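Local coordinates for acetyl-CoA acetyltransferase A (Ascaris suum, PDB 6BJA), which probably catalyses the thiolase reaction, acetyl transfer between coenzyme A thioesters, as an acetyl-CoA C-acetyltransferase of lipid metabolism, at residues P278-P292 with G385-L397. Sequence-based numbering, arbitrary orientation.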
ATOM      1  N   PRO A 278      25.498  22.879  38.416  1.00 23.86           N
ATOM      2  CA  PRO A 278      25.365  22.611  36.982  1.00 23.52           C
ATOM      3  C   PRO A 278      26.655  22.082  36.370  1.00 26.35           C
ATOM      4  O   PRO A 278      27.747  22.404  36.852  1.00 25.59           O
ATOM      5  CB  PRO A 278      25.017  23.979  36.402  1.00 23.84           C
ATOM      6  CG  PRO A 278      25.468  24.968  37.416  1.00 27.24           C
ATOM      7  CD  PRO A 278      25.300  24.299  38.739  1.00 25.06           C
ATOM      8  N   ILE A 279      26.548  21.294  35.305  1.00 20.52           N
ATOM      9  CA  ILE A 279      27.744  20.734  34.699  1.00 18.44           C
ATOM     10  C   ILE A 279      28.329  21.615  33.599  1.00 22.56           C
ATOM     11  O   ILE A 279      29.524  21.543  33.326  1.00 21.68           O
ATOM     12  CB  ILE A 279      27.487  19.307  34.179  1.00 22.54           C
ATOM     13  CG1 ILE A 279      26.423  19.267  33.078  1.00 21.93           C
ATOM     14  CG2 ILE A 279      27.103  18.419  35.370  1.00 25.47           C
ATOM     15  CD1 ILE A 279      26.203  17.858  32.523  1.00 23.43           C
ATOM     16  N   ALA A 280      27.520  22.489  33.009  1.00 19.60           N
ATOM     17  CA  ALA A 280      28.035  23.388  31.994  1.00 21.19           C
ATOM     18  C   ALA A 280      27.160  24.630  31.903  1.00 19.65           C
ATOM     19  O   ALA A 280      26.059  24.682  32.445  1.00 20.38           O
ATOM     20  CB  ALA A 280      28.107  22.681  30.655  1.00 20.14           C
ATOM     21  N   LYS A 281      27.675  25.633  31.205  1.00 21.48           N
ATOM     22  CA  LYS A 281      26.978  26.885  30.975  1.00 22.11           C
ATOM     23  C   LYS A 281      26.880  27.119  29.471  1.00 22.98           C
ATOM     24  O   LYS A 281      27.847  26.898  28.753  1.00 22.10           O
ATOM     25  CB  LYS A 281      27.737  28.027  31.661  1.00 23.31           C
ATOM     26  CG  LYS A 281      27.027  29.345  31.650  1.00 26.23           C
ATOM     27  CD  LYS A 281      27.775  30.375  32.471  1.00 30.33           C
ATOM     28  CE  LYS A 281      26.955  31.648  32.628  1.00 34.57           C
ATOM     29  NZ  LYS A 281      27.605  32.645  33.528  1.00 44.65           N
ATOM     30  N   VAL A 282      25.721  27.535  28.983  1.00 20.69           N
ATOM     31  CA  VAL A 282      25.592  27.897  27.578  1.00 20.52           C
ATOM     32  C   VAL A 282      25.960  29.373  27.431  1.00 23.09           C
ATOM     33  O   VAL A 282      25.285  30.231  27.983  1.00 23.05           O
ATOM     34  CB  VAL A 282      24.180  27.654  27.037  1.00 20.45           C
ATOM     35  CG1 VAL A 282      24.083  28.149  25.590  1.00 21.98           C
ATOM     36  CG2 VAL A 282      23.811  26.190  27.127  1.00 21.93           C
ATOM     37  N   LEU A 283      27.040  29.659  26.705  1.00 21.76           N
ATOM     38  CA  LEU A 283      27.544  31.027  26.605  1.00 22.91           C
ATOM     39  C   LEU A 283      26.931  31.797  25.449  1.00 23.86           C
ATOM     40  O   LEU A 283      26.672  33.000  25.564  1.00 24.87           O
ATOM     41  CB  LEU A 283      29.049  31.024  26.444  1.00 22.01           C
ATOM     42  CG  LEU A 283      29.844  30.481  27.621  1.00 25.71           C
ATOM     43  CD1 LEU A 283      31.317  30.636  27.328  1.00 26.80           C
ATOM     44  CD2 LEU A 283      29.457  31.177  28.917  1.00 26.50           C
ATOM     45  N   SER A 284      26.713  31.102  24.340  1.00 21.57           N
ATOM     46  CA  SER A 284      26.269  31.745  23.117  1.00 23.05           C
ATOM     47  C   SER A 284      25.847  30.710  22.096  1.00 20.77           C
ATOM     48  O   SER A 284      26.192  29.523  22.218  1.00 20.60           O
ATOM     49  CB  SER A 284      27.389  32.619  22.542  1.00 24.33           C
ATOM     50  OG  SER A 284      26.905  33.464  21.510  1.00 29.19           O
ATOM     51  N   TYR A 285      25.120  31.159  21.078  1.00 21.66           N
ATOM     52  CA  TYR A 285      24.786  30.308  19.951  1.00 19.60           C
ATOM     53  C   TYR A 285      24.744  31.159  18.681  1.00 23.53           C
ATOM     54  O   TYR A 285      24.638  32.385  18.745  1.00 22.53           O
ATOM     55  CB  TYR A 285      23.451  29.597  20.179  1.00 19.55           C
ATOM     56  CG  TYR A 285      22.290  30.521  20.285  1.00 20.45           C
ATOM     57  CD1 TYR A 285      21.677  30.959  19.132  1.00 24.47           C
ATOM     58  CD2 TYR A 285      21.812  30.962  21.506  1.00 25.39           C
ATOM     59  CE1 TYR A 285      20.646  31.788  19.163  1.00 26.96           C
ATOM     60  CE2 TYR A 285      20.726  31.835  21.548  1.00 30.05           C
ATOM     61  CZ  TYR A 285      20.165  32.234  20.349  1.00 27.59           C
ATOM     62  OH  TYR A 285      19.091  33.092  20.259  1.00 35.65           O
ATOM     63  N   ALA A 286      24.829  30.496  17.538  1.00 19.85           N
ATOM     64  CA  ALA A 286      24.782  31.171  16.255  1.00 22.35           C
ATOM     65  C   ALA A 286      24.155  30.250  15.234  1.00 20.52           C
ATOM     66  O   ALA A 286      24.190  29.017  15.374  1.00 20.34           O
ATOM     67  CB  ALA A 286      26.165  31.581  15.824  1.00 22.46           C
ATOM     68  N   GLU A 287      23.594  30.854  14.187  1.00 21.20           N
ATOM     69  CA  GLU A 287      22.951  30.113  13.126  1.00 21.39           C
ATOM     70  C   GLU A 287      23.373  30.741  11.811  1.00 24.93           C
ATOM     71  O   GLU A 287      23.495  31.958  11.728  1.00 30.00           O
ATOM     72  CB  GLU A 287      21.433  30.153  13.276  1.00 24.01           C
ATOM     73  CG  GLU A 287      20.925  29.610  14.622  1.00 24.19           C
ATOM     74  CD  GLU A 287      19.441  29.874  14.861  1.00 29.76           C
ATOM     75  OE1 GLU A 287      19.044  31.055  14.915  1.00 30.50           O
ATOM     76  OE2 GLU A 287      18.679  28.904  15.028  1.00 33.37           O
ATOM     77  N   ALA A 288      23.611  29.905  10.813  1.00 19.19           N
ATOM     78  CA  ALA A 288      24.017  30.363   9.492  1.00 21.35           C
ATOM     79  C   ALA A 288      23.223  29.666   8.408  1.00 19.72           C
ATOM     80  O   ALA A 288      22.645  28.594   8.617  1.00 19.55           O
ATOM     81  CB  ALA A 288      25.492  30.117   9.288  1.00 22.08           C
ATOM     82  N   GLY A 289      23.165  30.292   7.244  1.00 18.29           N
ATOM     83  CA  GLY A 289      22.532  29.658   6.113  1.00 17.78           C
ATOM     84  C   GLY A 289      23.215  29.986   4.798  1.00 19.38           C
ATOM     85  O   GLY A 289      23.665  31.113   4.581  1.00 22.39           O
ATOM     86  N   VAL A 290      23.241  28.988   3.924  1.00 17.47           N
ATOM     87  CA  VAL A 290      23.829  29.099   2.592  1.00 17.59           C
ATOM     88  C   VAL A 290      22.932  28.405   1.564  1.00 17.34           C
ATOM     89  O   VAL A 290      21.836  27.934   1.885  1.00 18.79           O
ATOM     90  CB  VAL A 290      25.241  28.471   2.571  1.00 20.81           C
ATOM     91  CG1 VAL A 290      26.162  29.165   3.565  1.00 23.77           C
ATOM     92  CG2 VAL A 290      25.151  27.015   2.891  1.00 22.21           C
ATOM     93  N   GLU A 291      23.370  28.347   0.312  1.00 19.67           N
ATOM     94  CA  GLU A 291      22.665  27.569  -0.699  1.00 19.15           C
ATOM     95  C   GLU A 291      22.468  26.125  -0.245  1.00 20.38           C
ATOM     96  O   GLU A 291      23.383  25.530   0.323  1.00 20.02           O
ATOM     97  CB  GLU A 291      23.447  27.582  -2.016  1.00 21.64           C
ATOM     98  CG  GLU A 291      23.483  28.942  -2.685  1.00 24.95           C
ATOM     99  CD  GLU A 291      22.173  29.309  -3.351  1.00 31.27           C
ATOM    100  OE1 GLU A 291      21.382  28.406  -3.688  1.00 31.94           O
ATOM    101  OE2 GLU A 291      21.940  30.511  -3.546  1.00 35.43           O
ATOM    102  N   PRO A 292      21.298  25.539  -0.520  1.00 18.27           N
ATOM    103  CA  PRO A 292      21.080  24.140  -0.127  1.00 16.15           C
ATOM    104  C   PRO A 292      22.207  23.189  -0.538  1.00 19.31           C
ATOM    105  O   PRO A 292      22.612  22.351   0.264  1.00 19.62           O
ATOM    106  CB  PRO A 292      19.762  23.806  -0.829  1.00 21.19           C
ATOM    107  CG  PRO A 292      19.013  25.087  -0.700  1.00 21.30           C
ATOM    108  CD  PRO A 292      20.027  26.175  -0.941  1.00 20.33           C
ATOM    109  N   GLY A 385      20.211  19.541   5.968  1.00 18.77           N
ATOM    110  CA  GLY A 385      19.652  19.609   4.641  1.00 20.78           C
ATOM    111  C   GLY A 385      18.844  20.883   4.496  1.00 18.80           C
ATOM    112  O   GLY A 385      18.097  21.270   5.400  1.00 20.15           O
ATOM    113  N   GLY A 386      19.026  21.538   3.355  1.00 18.77           N
ATOM    114  CA  GLY A 386      18.432  22.836   3.096  1.00 18.67           C
ATOM    115  C   GLY A 386      19.403  23.992   3.168  1.00 18.46           C
ATOM    116  O   GLY A 386      19.084  25.111   2.759  1.00 18.76           O
ATOM    117  N   GLY A 387      20.594  23.742   3.691  1.00 17.21           N
ATOM    118  CA  GLY A 387      21.641  24.735   3.685  1.00 16.93           C
ATOM    119  C   GLY A 387      21.898  25.506   4.962  1.00 22.15           C
ATOM    120  O   GLY A 387      22.512  26.556   4.920  1.00 26.35           O
ATOM    121  N   GLU A 388      21.469  24.999   6.117  1.00 17.36           N
ATOM    122  CA  GLU A 388      21.636  25.754   7.345  1.00 16.07           C
ATOM    123  C   GLU A 388      22.601  25.027   8.266  1.00 15.63           C
ATOM    124  O   GLU A 388      22.938  23.858   8.046  1.00 17.96           O
ATOM    125  CB  GLU A 388      20.295  25.984   8.041  1.00 17.16           C
ATOM    126  CG  GLU A 388      19.424  27.010   7.329  1.00 20.03           C
ATOM    127  CD  GLU A 388      18.346  27.558   8.223  1.00 23.15           C
ATOM    128  OE1 GLU A 388      18.674  28.099   9.324  1.00 24.85           O
ATOM    129  OE2 GLU A 388      17.176  27.416   7.807  1.00 20.86           O
ATOM    130  N   ALA A 389      23.077  25.764   9.260  1.00 17.42           N
ATOM    131  CA  ALA A 389      23.815  25.165  10.365  1.00 17.19           C
ATOM    132  C   ALA A 389      23.611  25.953  11.644  1.00 19.80           C
ATOM    133  O   ALA A 389      23.312  27.158  11.623  1.00 19.25           O
ATOM    134  CB  ALA A 389      25.309  25.067  10.043  1.00 16.85           C
ATOM    135  N   SER A 390      23.757  25.237  12.757  1.00 19.03           N
ATOM    136  CA  SER A 390      23.636  25.775  14.102  1.00 17.72           C
ATOM    137  C   SER A 390      24.908  25.463  14.868  1.00 18.77           C
ATOM    138  O   SER A 390      25.524  24.419  14.635  1.00 19.50           O
ATOM    139  CB  SER A 390      22.431  25.169  14.824  1.00 21.37           C
ATOM    140  OG  SER A 390      21.255  25.308  14.046  1.00 28.37           O
ATOM    141  N   ALA A 391      25.322  26.382  15.729  1.00 19.35           N
ATOM    142  CA  ALA A 391      26.486  26.151  16.594  1.00 18.54           C
ATOM    143  C   ALA A 391      26.219  26.715  17.980  1.00 19.07           C
ATOM    144  O   ALA A 391      25.481  27.703  18.140  1.00 21.75           O
ATOM    145  CB  ALA A 391      27.732  26.768  15.996  1.00 20.62           C
ATOM    146  N   ILE A 392      26.804  26.073  18.991  1.00 17.32           N
ATOM    147  CA  ILE A 392      26.630  26.484  20.373  1.00 18.15           C
ATOM    148  C   ILE A 392      27.997  26.476  21.052  1.00 18.11           C
ATOM    149  O   ILE A 392      28.831  25.608  20.794  1.00 18.80           O
ATOM    150  CB  ILE A 392      25.588  25.572  21.123  1.00 21.90           C
ATOM    151  CG1 ILE A 392      25.226  26.130  22.496  1.00 23.17           C
ATOM    152  CG2 ILE A 392      26.078  24.163  21.233  1.00 20.31           C
ATOM    153  CD1 ILE A 392      23.931  25.504  23.058  1.00 24.89           C
ATOM    154  N   LEU A 393      28.215  27.492  21.881  1.00 19.60           N
ATOM    155  CA  LEU A 393      29.415  27.624  22.693  1.00 20.15           C
ATOM    156  C   LEU A 393      29.098  27.310  24.144  1.00 19.46           C
ATOM    157  O   LEU A 393      28.181  27.908  24.728  1.00 19.88           O
ATOM    158  CB  LEU A 393      29.971  29.046  22.565  1.00 21.22           C
ATOM    159  CG  LEU A 393      31.152  29.405  23.470  1.00 20.13           C
ATOM    160  CD1 LEU A 393      32.402  28.665  23.023  1.00 22.26           C
ATOM    161  CD2 LEU A 393      31.364  30.929  23.443  1.00 23.36           C
ATOM    162  N   ILE A 394      29.844  26.368  24.717  1.00 18.35           N
ATOM    163  CA  ILE A 394      29.631  25.990  26.103  1.00 18.05           C
ATOM    164  C   ILE A 394      30.902  26.000  26.925  1.00 19.19           C
ATOM    165  O   ILE A 394      32.002  25.794  26.408  1.00 20.21           O
ATOM    166  CB  ILE A 394      28.964  24.625  26.208  1.00 24.41           C
ATOM    167  CG1 ILE A 394      29.824  23.514  25.651  1.00 27.99           C
ATOM    168  CG2 ILE A 394      27.592  24.640  25.499  1.00 23.04           C
ATOM    169  CD1 ILE A 394      29.328  22.161  26.115  1.00 28.29           C
ATOM    170  N   LYS A 395      30.729  26.266  28.216  1.00 21.13           N
ATOM    171  CA  LYS A 395      31.814  26.230  29.186  1.00 20.60           C
ATOM    172  C   LYS A 395      31.513  25.131  30.176  1.00 20.89           C
ATOM    173  O   LYS A 395      30.429  25.102  30.757  1.00 22.07           O
ATOM    174  CB  LYS A 395      31.957  27.562  29.928  1.00 23.82           C
ATOM    175  CG  LYS A 395      33.111  27.555  30.951  1.00 29.15           C
ATOM    176  CD  LYS A 395      33.280  28.895  31.670  1.00 38.68           C
ATOM    177  CE  LYS A 395      32.070  29.237  32.537  1.00 48.56           C
ATOM    178  NZ  LYS A 395      32.236  30.493  33.340  1.00 54.75           N
ATOM    179  N   LYS A 396      32.461  24.221  30.348  1.00 21.52           N
ATOM    180  CA  LYS A 396      32.322  23.158  31.326  1.00 21.73           C
ATOM    181  C   LYS A 396      32.651  23.716  32.705  1.00 24.05           C
ATOM    182  O   LYS A 396      33.615  24.458  32.860  1.00 24.67           O
ATOM    183  CB  LYS A 396      33.229  21.997  30.957  1.00 22.94           C
ATOM    184  CG  LYS A 396      33.043  20.718  31.749  1.00 21.93           C
ATOM    185  CD  LYS A 396      31.718  20.052  31.414  1.00 19.94           C
ATOM    186  CE  LYS A 396      31.507  18.757  32.189  1.00 22.06           C
ATOM    187  NZ  LYS A 396      32.488  17.705  31.876  1.00 21.05           N
ATOM    188  N   LEU A 397      31.836  23.370  33.698  1.00 24.00           N
ATOM    189  CA  LEU A 397      32.017  23.883  35.050  1.00 23.87           C
ATOM    190  C   LEU A 397      32.756  22.861  35.902  1.00 31.96           C
ATOM    191  O   LEU A 397      33.022  21.743  35.448  1.00 29.22           O
ATOM    192  CB  LEU A 397      30.658  24.241  35.655  1.00 24.13           C
ATOM    193  CG  LEU A 397      29.917  25.278  34.796  1.00 28.00           C
ATOM    194  CD1 LEU A 397      28.530  25.542  35.330  1.00 30.39           C
ATOM    195  CD2 LEU A 397      30.702  26.576  34.689  1.00 32.50           C
ATOM    196  OXT LEU A 397      33.118  23.130  37.056  1.00 37.02           O
TER
HETATM  197  O   HOH W   1      31.098  20.042  35.376  1.00 32.24           O
HETATM  198  O   HOH W   2      18.981  26.456  14.959  1.00 33.30           O
HETATM  199  O   HOH W   3      20.810  20.358   1.424  1.00 23.68           O
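V282 and I392 cross at about a right angle on one face of an antiparallel strand pair, V282 CG1 lying 3.7 Å from I392 CD1. I392 CG1 stands anti to its own N (chi1 -171°), which carries CD1 across to both methyls of V282. L393, on the other face, lays CD2 3.8 Å from L283 CB. L283 is the extra residue of a classic beta bulge, its CB turned toward the partner strand: L283 and S284 both oppose L393, L283 N donating to L393 O and L393 N to S284 O (2.9 Å, nearly straight at 176°). Beyond it, A286 with A391 and A288 with A389 are hydrogen-bonded pairs, and V290 N closes the ladder on G387 O at 2.7 Å. At the far end L397 N reaches I279 O from above the carbonyl plane, while one water donates to I279 O and L397 O; P278 CG rests 3.7 Å from L397 CD1. A second water joins E287 OE2 to S390 OG, and E287 OE1 bonds Y113 of the second subunit. E388 salt-bridges K93 and also bonds Q87 and C88 of that subunit, so this end lies at the subunit interface. A389 sits close to C383, the predicted proton acceptor, and G385 N bonds the oxidised cysteine at position 95, which puts G385-G387 beside the predicted active site. In the mixed sheet that runs through the chain, strand 280-289 lies between strands 11-23 and 388-396, and 377-384 follows; helices 97-110 and 357-371 pack on the I392 face, helix 298-310 on the L393 face.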